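Long-range contacts in 26S proteasome regulatory subunit rpn10 (PDB 2X5N), which belongs to the 26S proteasome and protects polyubiquitin chains against disassembly by deubiquitinating enzymes, thereby promoting protein degradation: residues 6-11 / 107-112; 11-16 / 81-86; 111-116 / 140-145; 166-171 / 182-187. All blocks are in the same frame, centred on the assembly; numbering follows the deposited sequence. Where two conformers were deposited one is given.

Interaction 1 (6-11 / 107-112)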
loop_
_atom_site.group_PDB
_atom_site.type_symbol
_atom_site.label_atom_id
_atom_site.label_comp_id
_atom_site.label_asym_id
_atom_site.label_seq_id
_atom_site.Cartn_x
_atom_site.Cartn_y
_atom_site.Cartn_z
ATOM N N MET A 6 -7.255 -0.693 1.598
ATOM C CA MET A 6 -6.319 -1.084 2.641
ATOM C C MET A 6 -4.933 -0.615 2.237
ATOM O O MET A 6 -4.443 -0.989 1.166
ATOM C CB MET A 6 -6.304 -2.594 2.865
ATOM C CG MET A 6 -7.582 -3.167 3.480
ATOM S SD MET A 6 -7.994 -2.507 5.093
ATOM C CE MET A 6 -6.626 -2.937 6.041
ATOM N N ILE A 7 -4.331 0.209 3.090
ATOM C CA ILE A 7 -2.988 0.727 2.893
ATOM C C ILE A 7 -2.025 -0.112 3.737
ATOM O O ILE A 7 -2.193 -0.229 4.934
ATOM C CB ILE A 7 -2.886 2.242 3.237
ATOM C CG1 ILE A 7 -3.880 3.049 2.375
ATOM C CG2 ILE A 7 -1.474 2.685 2.999
ATOM C CD1 ILE A 7 -4.065 4.488 2.761
ATOM N N LEU A 8 -1.052 -0.719 3.065
ATOM C CA LEU A 8 -0.121 -1.650 3.665
ATOM C C LEU A 8 1.257 -1.014 3.707
ATOM O O LEU A 8 1.853 -0.720 2.655
ATOM C CB LEU A 8 -0.036 -2.934 2.832
ATOM C CG LEU A 8 -1.098 -4.005 3.121
ATOM C CD1 LEU A 8 -2.528 -3.437 3.085
ATOM C CD2 LEU A 8 -0.981 -5.155 2.130
ATOM N N ILE A 9 1.759 -0.806 4.916
ATOM C CA ILE A 9 3.079 -0.205 5.110
ATOM C C ILE A 9 4.106 -1.282 5.406
ATOM O O ILE A 9 3.824 -2.282 6.069
ATOM C CB ILE A 9 3.095 0.890 6.209
ATOM C CG1 ILE A 9 2.659 0.384 7.597
ATOM C CG2 ILE A 9 2.241 2.069 5.740
ATOM C CD1 ILE A 9 2.909 1.390 8.652
ATOM N N ASP A 10 5.295 -1.069 4.868
ATOM C CA ASP A 10 6.436 -1.919 5.135
ATOM C C ASP A 10 7.139 -1.373 6.383
ATOM O O ASP A 10 7.690 -0.264 6.368
ATOM C CB ASP A 10 7.342 -1.944 3.895
ATOM C CG ASP A 10 8.479 -2.950 3.980
ATOM O OD1 ASP A 10 8.873 -3.354 5.095
ATOM O OD2 ASP A 10 8.989 -3.320 2.897
ATOM N N ASN A 11 7.069 -2.134 7.470
ATOM C CA ASN A 11 7.815 -1.812 8.700
ATOM C C ASN A 11 8.879 -2.865 8.984
ATOM O O ASN A 11 9.153 -3.170 10.149
ATOM C CB ASN A 11 6.884 -1.651 9.900
ATOM C CG ASN A 11 6.163 -2.924 10.250
ATOM O OD1 ASN A 11 5.803 -3.697 9.371
ATOM N ND2 ASN A 11 5.907 -3.134 11.546
ATOM N N GLN A 107 -12.956 -2.695 -4.032
ATOM C CA GLN A 107 -11.883 -3.115 -3.144
ATOM C C GLN A 107 -10.521 -2.794 -3.734
ATOM O O GLN A 107 -10.243 -3.112 -4.892
ATOM C CB GLN A 107 -11.988 -4.607 -2.874
ATOM C CG GLN A 107 -13.338 -5.037 -2.262
ATOM C CD GLN A 107 -13.360 -6.524 -1.998
ATOM O OE1 GLN A 107 -12.716 -6.985 -1.080
ATOM N NE2 GLN A 107 -14.069 -7.276 -2.814
ATOM N N ARG A 108 -9.677 -2.143 -2.919
ATOM C CA ARG A 108 -8.342 -1.772 -3.377
ATOM C C ARG A 108 -7.325 -1.968 -2.258
ATOM O O ARG A 108 -7.610 -1.721 -1.085
ATOM C CB ARG A 108 -8.310 -0.310 -3.851
ATOM C CG ARG A 108 -6.915 0.182 -4.324
ATOM C CD ARG A 108 -6.958 1.619 -4.890
ATOM N NE ARG A 108 -7.716 1.631 -6.132
ATOM C CZ ARG A 108 -7.245 1.267 -7.313
ATOM N NH1 ARG A 108 -5.961 1.008 -7.490
ATOM N NH2 ARG A 108 -8.077 1.173 -8.329
ATOM N N ILE A 109 -6.121 -2.350 -2.658
ATOM C CA ILE A 109 -4.951 -2.393 -1.794
ATOM C C ILE A 109 -3.918 -1.418 -2.338
ATOM O O ILE A 109 -3.656 -1.406 -3.534
ATOM C CB ILE A 109 -4.338 -3.822 -1.774
ATOM C CG1 ILE A 109 -5.349 -4.776 -1.140
ATOM C CG2 ILE A 109 -2.990 -3.811 -1.047
ATOM C CD1 ILE A 109 -4.953 -6.228 -1.246
ATOM N N VAL A 110 -3.322 -0.604 -1.462
ATOM C CA VAL A 110 -2.131 0.198 -1.815
ATOM C C VAL A 110 -1.010 -0.271 -0.898
ATOM O O VAL A 110 -1.130 -0.127 0.304
ATOM C CB VAL A 110 -2.364 1.716 -1.662
ATOM C CG1 VAL A 110 -1.083 2.468 -1.973
ATOM C CG2 VAL A 110 -3.462 2.147 -2.609
ATOM N N ALA A 111 0.027 -0.885 -1.463
ATOM C CA ALA A 111 1.082 -1.483 -0.671
ATOM C C ALA A 111 2.436 -0.874 -0.987
ATOM O O ALA A 111 2.798 -0.709 -2.159
ATOM C CB ALA A 111 1.152 -2.992 -0.927
ATOM N N PHE A 112 3.201 -0.623 0.062
ATOM C CA PHE A 112 4.583 -0.209 -0.051
ATOM C C PHE A 112 5.498 -1.424 0.057
ATOM O O PHE A 112 5.309 -2.274 0.923
ATOM C CB PHE A 112 4.940 0.741 1.079
ATOM C CG PHE A 112 4.273 2.078 1.011
ATOM C CD1 PHE A 112 4.955 3.184 0.515
ATOM C CD2 PHE A 112 2.963 2.246 1.459
ATOM C CE1 PHE A 112 4.361 4.433 0.488
ATOM C CE2 PHE A 112 2.367 3.497 1.428
ATOM C CZ PHE A 112 3.072 4.594 0.956
#
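Phe112 and Leu8 bury the most surface where two parallel strands run at 14° to each other, and Leu8 meets its partner strand through both main chain and side chain. Its amide gives a nearly straight bond to Val110 O (N to O 2.8 Å, 169° at the hydrogen), with the donor in the carbonyl plane. Its own oxygen accepts Phe112 N at 2.9 Å. That same Leu8 O lies in the plane of the Phe112 ring, at its edge, 3.4 Å from CD2, so one carbonyl meets both the amide and the ring rim of a single residue. With Leu8 CG anti to the carbonyl carbon (chi1 -85°), CD2 reaches Ile109 CG2 at 4.0 Å, while Leu8 CB rests 3.9 Å from Ala111 CB. Met6 contributes mainly backbone: its N bonds to Arg108 O, and its O accepts Val110 N, both at 2.9 Å. On the other face, Ile7 CG2 approaches the edge of the Phe112 ring at CE2. These are the two central strands of the von Willebrand A sheet. Helix 86-98 covers the Met6, Leu8 and Ile109 face, helix 24-42 packs on Ile9 and Phe112 across the sheet, and strand 47-52 flanks strand 3-9.

Interaction 2 (11-16 / 81-86); sequences NSEWMI and RGNAKF
Glu13 and Gly82 are joined by a straight backbone bond, Glu13 N to Gly82 O at 2.9 Å and 172°. A second one, Arg81 N to Asn11 O, has the same length but is more bent, its donor lying 31° off the Asn11 carbonyl plane. Ser12 fits between them through carbon: its CB lies 3.3 Å from Gly82 O and also meets Ala84 CB, while Ser12 CA points its hydrogen at Arg81 O. Ser12 OG, at chi1 77°, sits between its own N and carbonyl carbon, where it accepts a long, bent bond from Trp14 N in an ST turn and also bonds to Asp10 OD1. The run from Asp10 to Trp14 corresponds in position to the DxSxS loop that binds metal in many von Willebrand A domains, with tryptophan where the second serine of that motif would stand. Three waters add further links. One donates to Glu13 OE1 and accepts Gly82 N at 2.8 Å. Another donates to both Glu13 OE2 (2.7 Å) and Asn83 OD1 (2.7 Å) and accepts Trp14 NE1 in the plane of the indole. A third donates again to Glu13 OE2 and Asn83 OD1, so two waters bridge a carboxylate and an amide oxygen that have no direct bond. Asn11 ND2 donates to Pro79 O, and Arg81 NH1 forms a salt bridge to Asp55.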
loop_
_atom_site.group_PDB
_atom_site.type_symbol
_atom_site.label_atom_id
_atom_site.label_comp_id
_atom_site.label_asym_id
_atom_site.label_seq_id
_atom_site.Cartn_x
_atom_site.Cartn_y
_atom_site.Cartn_z
ATOM N N ASN A 11 7.069 -2.134 7.470
ATOM C CA ASN A 11 7.815 -1.812 8.700
ATOM C C ASN A 11 8.879 -2.865 8.984
ATOM O O ASN A 11 9.153 -3.170 10.149
ATOM C CB ASN A 11 6.884 -1.651 9.900
ATOM C CG ASN A 11 6.163 -2.924 10.250
ATOM O OD1 ASN A 11 5.803 -3.697 9.371
ATOM N ND2 ASN A 11 5.907 -3.134 11.546
ATOM N N SER A 12 9.495 -3.401 7.920
ATOM C CA SER A 12 10.623 -4.320 8.071
ATOM C C SER A 12 11.921 -3.579 8.370
ATOM O O SER A 12 12.010 -2.354 8.242
ATOM C CB SER A 12 10.815 -5.176 6.817
ATOM O OG SER A 12 11.433 -4.445 5.781
ATOM N N GLU A 13 12.951 -4.342 8.743
ATOM C CA GLU A 13 14.261 -3.780 9.034
ATOM C C GLU A 13 14.868 -3.064 7.811
ATOM O O GLU A 13 15.703 -2.190 7.976
ATOM C CB GLU A 13 15.218 -4.851 9.556
ATOM C CG GLU A 13 15.520 -5.955 8.559
ATOM C CD GLU A 13 16.217 -7.142 9.164
ATOM O OE1 GLU A 13 16.945 -6.986 10.164
ATOM O OE2 GLU A 13 16.043 -8.248 8.621
ATOM N N TRP A 14 14.411 -3.410 6.609
ATOM C CA TRP A 14 14.918 -2.775 5.389
ATOM C C TRP A 14 14.539 -1.292 5.329
ATOM O O TRP A 14 15.139 -0.517 4.600
ATOM C CB TRP A 14 14.374 -3.509 4.160
ATOM C CG TRP A 14 14.968 -4.865 4.016
ATOM C CD1 TRP A 14 14.668 -5.976 4.749
ATOM C CD2 TRP A 14 15.991 -5.237 3.113
ATOM N NE1 TRP A 14 15.450 -7.017 4.351
ATOM C CE2 TRP A 14 16.276 -6.592 3.347
ATOM C CE3 TRP A 14 16.690 -4.561 2.116
ATOM C CZ2 TRP A 14 17.232 -7.292 2.609
ATOM C CZ3 TRP A 14 17.647 -5.257 1.388
ATOM C CH2 TRP A 14 17.902 -6.600 1.643
ATOM N N MET A 15 13.532 -0.903 6.095
ATOM C CA MET A 15 12.995 0.438 6.031
ATOM C C MET A 15 13.761 1.419 6.941
ATOM O O MET A 15 13.462 2.590 6.942
ATOM C CB MET A 15 11.489 0.394 6.355
ATOM C CG MET A 15 10.712 -0.481 5.376
ATOM S SD MET A 15 10.690 0.178 3.681
ATOM C CE MET A 15 9.492 1.498 3.832
ATOM N N ILE A 16 14.693 0.868 7.722
ATOM C CA ILE A 16 15.630 1.646 8.513
ATOM C C ILE A 16 16.830 1.896 7.611
ATOM O O ILE A 16 17.917 1.363 7.778
ATOM C CB ILE A 16 16.086 0.896 9.763
ATOM C CG1 ILE A 16 14.884 0.330 10.531
ATOM C CG2 ILE A 16 16.895 1.824 10.667
ATOM C CD1 ILE A 16 15.255 -0.722 11.589
ATOM N N ARG A 81 11.337 -3.287 12.093
ATOM C CA ARG A 81 12.323 -4.344 12.307
ATOM C C ARG A 81 11.829 -5.624 11.645
ATOM O O ARG A 81 10.703 -5.685 11.162
ATOM C CB ARG A 81 12.506 -4.598 13.815
ATOM C CG ARG A 81 11.237 -5.147 14.468
ATOM C CD ARG A 81 11.413 -5.412 15.956
ATOM N NE ARG A 81 12.551 -6.286 16.237
ATOM C CZ ARG A 81 12.549 -7.604 16.083
ATOM N NH1 ARG A 81 11.469 -8.235 15.636
ATOM N NH2 ARG A 81 13.644 -8.295 16.378
ATOM N N GLY A 82 12.664 -6.654 11.638
ATOM C CA GLY A 82 12.208 -7.948 11.157
ATOM C C GLY A 82 11.937 -8.050 9.666
ATOM O O GLY A 82 12.332 -7.187 8.884
ATOM N N ASN A 83 11.313 -9.157 9.279
ATOM C CA ASN A 83 11.077 -9.490 7.880
ATOM C C ASN A 83 9.748 -8.989 7.364
ATOM O O ASN A 83 8.773 -8.880 8.116
ATOM C CB ASN A 83 11.044 -11.015 7.696
ATOM C CG ASN A 83 12.325 -11.679 8.099
ATOM O OD1 ASN A 83 13.387 -11.134 7.898
ATOM N ND2 ASN A 83 12.224 -12.860 8.680
ATOM N N ALA A 84 9.706 -8.720 6.062
ATOM C CA ALA A 84 8.466 -8.385 5.384
ATOM C C ALA A 84 7.832 -9.647 4.827
ATOM O O ALA A 84 8.528 -10.522 4.299
ATOM C CB ALA A 84 8.739 -7.407 4.272
ATOM N N LYS A 85 6.507 -9.687 4.887
ATOM C CA LYS A 85 5.726 -10.817 4.409
ATOM C C LYS A 85 4.685 -10.306 3.433
ATOM O O LYS A 85 3.510 -10.188 3.765
ATOM C CB LYS A 85 5.032 -11.477 5.593
ATOM C CG LYS A 85 5.988 -11.872 6.708
ATOM C CD LYS A 85 6.829 -13.028 6.284
ATOM C CE LYS A 85 7.692 -13.529 7.430
ATOM N NZ LYS A 85 8.356 -14.806 7.051
ATOM N N PHE A 86 5.129 -10.025 2.215
ATOM C CA PHE A 86 4.295 -9.377 1.210
ATOM C C PHE A 86 3.027 -10.176 0.878
ATOM O O PHE A 86 1.906 -9.660 0.966
ATOM C CB PHE A 86 5.101 -9.135 -0.065
ATOM C CG PHE A 86 4.283 -8.555 -1.178
ATOM C CD1 PHE A 86 3.932 -7.215 -1.185
ATOM C CD2 PHE A 86 3.860 -9.347 -2.235
ATOM C CE1 PHE A 86 3.152 -6.683 -2.210
ATOM C CE2 PHE A 86 3.101 -8.814 -3.269
ATOM C CZ PHE A 86 2.755 -7.488 -3.247
HETATM O O HOH W 1 15.282 -6.740 12.628
HETATM O O HOH W 2 14.531 -9.082 6.606
HETATM O O HOH W 3 14.865 -10.174 10.499
#

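Interaction 3 (111-116 / 140-145)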
loop_
_atom_site.group_PDB
_atom_site.type_symbol
_atom_site.label_atom_id
_atom_site.label_comp_id
_atom_site.label_asym_id
_atom_site.label_seq_id
_atom_site.Cartn_x
_atom_site.Cartn_y
_atom_site.Cartn_z
ATOM N N ALA A 111 0.027 -0.885 -1.463
ATOM C CA ALA A 111 1.082 -1.483 -0.671
ATOM C C ALA A 111 2.436 -0.874 -0.987
ATOM O O ALA A 111 2.798 -0.709 -2.159
ATOM C CB ALA A 111 1.152 -2.992 -0.927
ATOM N N PHE A 112 3.201 -0.623 0.062
ATOM C CA PHE A 112 4.583 -0.209 -0.051
ATOM C C PHE A 112 5.498 -1.424 0.057
ATOM O O PHE A 112 5.309 -2.274 0.923
ATOM C CB PHE A 112 4.940 0.741 1.079
ATOM C CG PHE A 112 4.273 2.078 1.011
ATOM C CD1 PHE A 112 4.955 3.184 0.515
ATOM C CD2 PHE A 112 2.963 2.246 1.459
ATOM C CE1 PHE A 112 4.361 4.433 0.488
ATOM C CE2 PHE A 112 2.367 3.497 1.428
ATOM C CZ PHE A 112 3.072 4.594 0.956
ATOM N N VAL A 113 6.495 -1.493 -0.823
ATOM C CA VAL A 113 7.502 -2.528 -0.764
ATOM C C VAL A 113 8.877 -1.867 -0.793
ATOM O O VAL A 113 9.263 -1.237 -1.779
ATOM C CB VAL A 113 7.367 -3.497 -1.957
ATOM C CG1 VAL A 113 8.536 -4.516 -1.951
ATOM C CG2 VAL A 113 6.009 -4.202 -1.919
ATOM N N GLY A 114 9.601 -2.005 0.315
ATOM C CA GLY A 114 10.965 -1.500 0.446
ATOM C C GLY A 114 11.916 -2.586 0.879
ATOM O O GLY A 114 13.011 -2.305 1.371
ATOM N N SER A 115 11.521 -3.825 0.620
ATOM C CA SER A 115 12.236 -5.000 1.080
ATOM C C SER A 115 12.101 -6.099 0.034
ATOM O O SER A 115 11.135 -6.137 -0.717
ATOM C CB SER A 115 11.618 -5.500 2.376
ATOM O OG SER A 115 10.227 -5.612 2.192
ATOM N N PRO A 116 13.042 -7.047 0.017
ATOM C CA PRO A 116 12.877 -8.205 -0.847
ATOM C C PRO A 116 11.575 -8.957 -0.724
ATOM O O PRO A 116 11.169 -9.195 0.398
ATOM C CB PRO A 116 14.183 -8.997 -0.715
ATOM C CG PRO A 116 15.135 -8.063 -0.067
ATOM C CD PRO A 116 14.307 -7.101 0.768
ATOM N N ILE A 140 1.191 -0.663 -6.123
ATOM C CA ILE A 140 2.405 -0.917 -5.358
ATOM C C ILE A 140 3.349 0.253 -5.519
ATOM O O ILE A 140 3.605 0.696 -6.630
ATOM C CB ILE A 140 3.110 -2.188 -5.823
ATOM C CG1 ILE A 140 2.225 -3.411 -5.542
ATOM C CG2 ILE A 140 4.454 -2.335 -5.154
ATOM C CD1 ILE A 140 2.767 -4.709 -6.112
ATOM N N ILE A 141 3.856 0.744 -4.393
ATOM C CA ILE A 141 4.889 1.789 -4.355
ATOM C C ILE A 141 6.166 1.047 -3.987
ATOM O O ILE A 141 6.301 0.560 -2.872
ATOM C CB ILE A 141 4.564 2.860 -3.317
ATOM C CG1 ILE A 141 3.255 3.571 -3.697
ATOM C CG2 ILE A 141 5.723 3.848 -3.218
ATOM C CD1 ILE A 141 2.567 4.304 -2.547
ATOM N N HIS A 142 7.076 0.936 -4.953
ATOM C CA HIS A 142 8.285 0.147 -4.810
ATOM C C HIS A 142 9.477 1.092 -4.651
ATOM O O HIS A 142 9.714 1.948 -5.516
ATOM C CB HIS A 142 8.447 -0.732 -6.049
ATOM C CG HIS A 142 9.465 -1.816 -5.889
ATOM N ND1 HIS A 142 10.042 -2.449 -6.965
ATOM C CD2 HIS A 142 9.983 -2.407 -4.783
ATOM C CE1 HIS A 142 10.886 -3.372 -6.532
ATOM N NE2 HIS A 142 10.868 -3.364 -5.209
ATOM N N ILE A 143 10.202 0.935 -3.547
ATOM C CA ILE A 143 11.377 1.752 -3.255
ATOM C C ILE A 143 12.548 0.859 -2.857
ATOM O O ILE A 143 12.360 -0.315 -2.531
ATOM C CB ILE A 143 11.076 2.781 -2.124
ATOM C CG1 ILE A 143 10.885 2.111 -0.778
ATOM C CG2 ILE A 143 9.921 3.677 -2.554
ATOM C CD1 ILE A 143 10.698 3.098 0.342
ATOM N N GLY A 144 13.742 1.429 -2.882
ATOM C CA GLY A 144 14.922 0.747 -2.383
ATOM C C GLY A 144 15.760 0.148 -3.475
ATOM O O GLY A 144 16.164 0.840 -4.414
ATOM N N GLU A 145 15.992 -1.148 -3.348
ATOM C CA GLU A 145 16.615 -1.923 -4.399
ATOM C C GLU A 145 15.539 -2.215 -5.452
ATOM O O GLU A 145 14.472 -2.805 -5.154
ATOM C CB GLU A 145 17.181 -3.214 -3.809
ATOM C CG GLU A 145 18.318 -2.982 -2.821
ATOM C CD GLU A 145 17.909 -2.208 -1.565
ATOM O OE1 GLU A 145 18.701 -1.306 -1.197
ATOM O OE2 GLU A 145 16.824 -2.494 -0.953
HETATM O O HOH W 4 11.705 -5.542 -3.563
#
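Ile141 lays its CD1 methyl over one face of the Phe112 ring, 3.8 Å from the ring centroid and 26° off the normal, a CH-pi contact displaced toward the CE1-CZ rim. The two side chains run alongside each other in one direction: each has CG or CG1 anti to its carbonyl carbon, Phe112 at chi1 -69° and Ile141 at -63°. Ile141 CG2 and CB also touch CD1 of the Phe112 ring at 3.9 Å. Replacing Phe112 by alanine would probably leave the Ile141 methyl without the aromatic face it rests on and open a gap beside helix 24-42, whose Gln28, Thr31 and Val32 touch the same ring. The backbones pair in parallel through Ile141 N to Ala111 O, Val113 N to Ile141 O and Ile143 N to Val113 O, the last at 3.0 Å. These are the neighbouring strands of a beta-alpha-beta unit connected by helix 121-133. On the opposite face of the sheet, Val113 splits its branches: CG2 crosses Ile140 CG2 at 4.0 Å and CG1 meets His142 CD2 at 3.8 Å. His142 has its ring anti to the backbone N, which brings CD2 to 3.3 Å from Val113 O, in the imidazole plane at the ring edge. From there His142 NE2 shares a water with Ser115 O, at 2.9 Å from the nitrogen. Further along, Ile143 CG1 packs on Gly114 CA.

Interaction 4 (166-171 / 182-187)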
loop_
_atom_site.group_PDB
_atom_site.type_symbol
_atom_site.label_atom_id
_atom_site.label_comp_id
_atom_site.label_asym_id
_atom_site.label_seq_id
_atom_site.Cartn_x
_atom_site.Cartn_y
_atom_site.Cartn_z
ATOM N N HIS A 166 -1.496 -0.229 -10.543
ATOM C CA HIS A 166 -0.314 0.574 -10.857
ATOM C C HIS A 166 0.902 0.125 -10.084
ATOM O O HIS A 166 0.800 -0.230 -8.917
ATOM C CB HIS A 166 -0.546 2.068 -10.549
ATOM C CG HIS A 166 -1.786 2.594 -11.178
ATOM N ND1 HIS A 166 -3.031 2.442 -10.613
ATOM C CD2 HIS A 166 -1.979 3.226 -12.355
ATOM C CE1 HIS A 166 -3.941 2.964 -11.416
ATOM N NE2 HIS A 166 -3.327 3.454 -12.478
ATOM N N LEU A 167 2.036 0.166 -10.760
ATOM C CA LEU A 167 3.335 0.023 -10.127
ATOM C C LEU A 167 4.044 1.363 -10.228
ATOM O O LEU A 167 4.285 1.870 -11.336
ATOM C CB LEU A 167 4.150 -1.058 -10.821
ATOM C CG LEU A 167 5.569 -1.222 -10.283
ATOM C CD1 LEU A 167 5.595 -1.604 -8.824
ATOM C CD2 LEU A 167 6.293 -2.261 -11.116
ATOM N N VAL A 168 4.359 1.934 -9.074
ATOM C CA VAL A 168 5.052 3.214 -8.983
ATOM C C VAL A 168 6.411 2.881 -8.352
ATOM O O VAL A 168 6.494 2.511 -7.174
ATOM C CB VAL A 168 4.277 4.230 -8.128
ATOM C CG1 VAL A 168 5.072 5.531 -7.938
ATOM C CG2 VAL A 168 2.888 4.487 -8.742
ATOM N N SER A 169 7.485 3.042 -9.119
ATOM C CA SER A 169 8.819 2.634 -8.691
ATOM C C SER A 169 9.648 3.893 -8.559
ATOM O O SER A 169 9.811 4.609 -9.541
ATOM C CB SER A 169 9.437 1.717 -9.750
ATOM O OG SER A 169 8.650 0.568 -9.952
ATOM N N ILE A 170 10.187 4.147 -7.369
ATOM C CA ILE A 170 10.874 5.406 -7.126
ATOM C C ILE A 170 12.240 5.109 -6.553
ATOM O O ILE A 170 12.332 4.614 -5.442
ATOM C CB ILE A 170 10.135 6.246 -6.091
ATOM C CG1 ILE A 170 8.698 6.531 -6.544
ATOM C CG2 ILE A 170 10.883 7.550 -5.827
ATOM C CD1 ILE A 170 8.598 7.347 -7.801
ATOM N N PRO A 171 13.302 5.370 -7.316
ATOM C CA PRO A 171 14.658 5.257 -6.792
ATOM C C PRO A 171 15.051 6.178 -5.677
ATOM O O PRO A 171 14.383 7.197 -5.507
ATOM C CB PRO A 171 15.585 5.282 -8.015
ATOM C CG PRO A 171 14.690 5.511 -9.198
ATOM C CD PRO A 171 13.283 5.803 -8.720
ATOM N N ASN A 182 2.936 11.633 -5.192
ATOM C CA ASN A 182 1.831 12.532 -5.488
ATOM C C ASN A 182 1.836 12.920 -6.972
ATOM O O ASN A 182 0.776 13.195 -7.530
ATOM C CB ASN A 182 1.876 13.776 -4.598
ATOM C CG ASN A 182 0.591 14.582 -4.648
ATOM O OD1 ASN A 182 -0.490 14.038 -4.623
ATOM N ND2 ASN A 182 0.718 15.899 -4.703
ATOM N N GLN A 183 3.013 12.891 -7.605
ATOM C CA GLN A 183 3.197 13.242 -9.012
ATOM C C GLN A 183 3.013 12.042 -9.943
ATOM O O GLN A 183 3.191 12.144 -11.171
ATOM C CB GLN A 183 4.623 13.802 -9.212
ATOM C CG GLN A 183 4.875 15.162 -8.524
ATOM C CD GLN A 183 6.363 15.476 -8.286
ATOM O OE1 GLN A 183 7.246 15.005 -9.008
ATOM N NE2 GLN A 183 6.634 16.289 -7.268
ATOM N N SER A 184 2.688 10.897 -9.358
ATOM C CA SER A 184 2.488 9.652 -10.105
ATOM C C SER A 184 1.022 9.452 -10.430
ATOM O O SER A 184 0.175 10.208 -9.963
ATOM C CB SER A 184 2.986 8.452 -9.291
ATOM O OG SER A 184 2.045 8.026 -8.304
ATOM N N PRO A 185 0.700 8.382 -11.175
ATOM C CA PRO A 185 -0.706 8.076 -11.432
ATOM C C PRO A 185 -1.648 7.914 -10.262
ATOM O O PRO A 185 -2.858 8.045 -10.386
ATOM C CB PRO A 185 -0.686 6.906 -12.438
ATOM C CG PRO A 185 0.665 6.953 -13.045
ATOM C CD PRO A 185 1.587 7.488 -11.939
ATOM N N ILE A 186 -1.064 7.542 -9.128
ATOM C CA ILE A 186 -1.867 7.326 -7.935
ATOM C C ILE A 186 -1.901 8.525 -7.003
ATOM O O ILE A 186 -2.460 8.453 -5.928
ATOM C CB ILE A 186 -1.453 6.038 -7.175
ATOM C CG1 ILE A 186 -0.095 6.179 -6.487
ATOM C CG2 ILE A 186 -1.440 4.854 -8.138
ATOM C CD1 ILE A 186 0.315 4.961 -5.654
ATOM N N GLY A 187 -1.325 9.643 -7.432
ATOM C CA GLY A 187 -1.329 10.833 -6.621
ATOM C C GLY A 187 -2.665 11.560 -6.609
ATOM O O GLY A 187 -3.645 11.147 -7.208
#
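An ST turn overlapping a type I beta turn, Ser184 to Gly187, carries Ser184, Pro185 and Ile186 against His166 and Val168 of an outermost strand of the sheet. No hydrogen bond crosses the contact; the evidence for it is side-chain packing alone. Val168 straddles Ser184, its CG2 at 3.7 Å from Ser184 OG and its CG1 at 3.8 Å from Ser184 CB, while CG2 also reaches Ile186 CD1 at 4.0 Å. Ile186 and His166 pass one another head to tail, and Ile186 CG2 comes to 3.8 Å from His166 CB. That methyl and Pro185 CB, 3.9 Å from His166 CD2, both approach the imidazole obliquely, while His166 ND1 is hydrogen-bonded to Asp139 OD1. In the von Willebrand A fold Ser184 to Ile186 follow helix 177-182, the last helix of the domain, so the chain comes back over the sheet beside strand 166-170. Ile186 also touches Asp139 and Ile141 of strand 136-143 and Ile35 of helix 24-42, which places it between sheet and helix layer. The turn is held by Gly187 N to Ser184 O at 3.0 Å, and by Ser184 OG, which at chi1 80° accepts Ile186 N at 3.3 Å and bonds to Val181 O. Were Ser184 an alanine, the Ile186 amide and the Val181 carbonyl would probably lose this partner, leaving the turn less firmly fixed to the helix end. Pro185 lies at the exposed margin.

From the N terminus, strand 3-9 enters the sheet and interaction 1 closes the long loop back to strand 106-113. Nested inside that loop, interaction 2 joins the segment just after strand 3-9, sharing Asn11 with interaction 1, to the approach of helix 86-98. Interaction 3 begins on 111-112, where interaction 1 ends, and adds strand 136-143; Asp10 bridges the two through bonds from Gly114 N and Ser115 OG. Interactions 2 and 3 meet where Trp14 packs on Pro116. Further along, interaction 4 closes a short loop, its strand 166-170 pairing with 136-143 through His142 N to Val168 O. No loops cross.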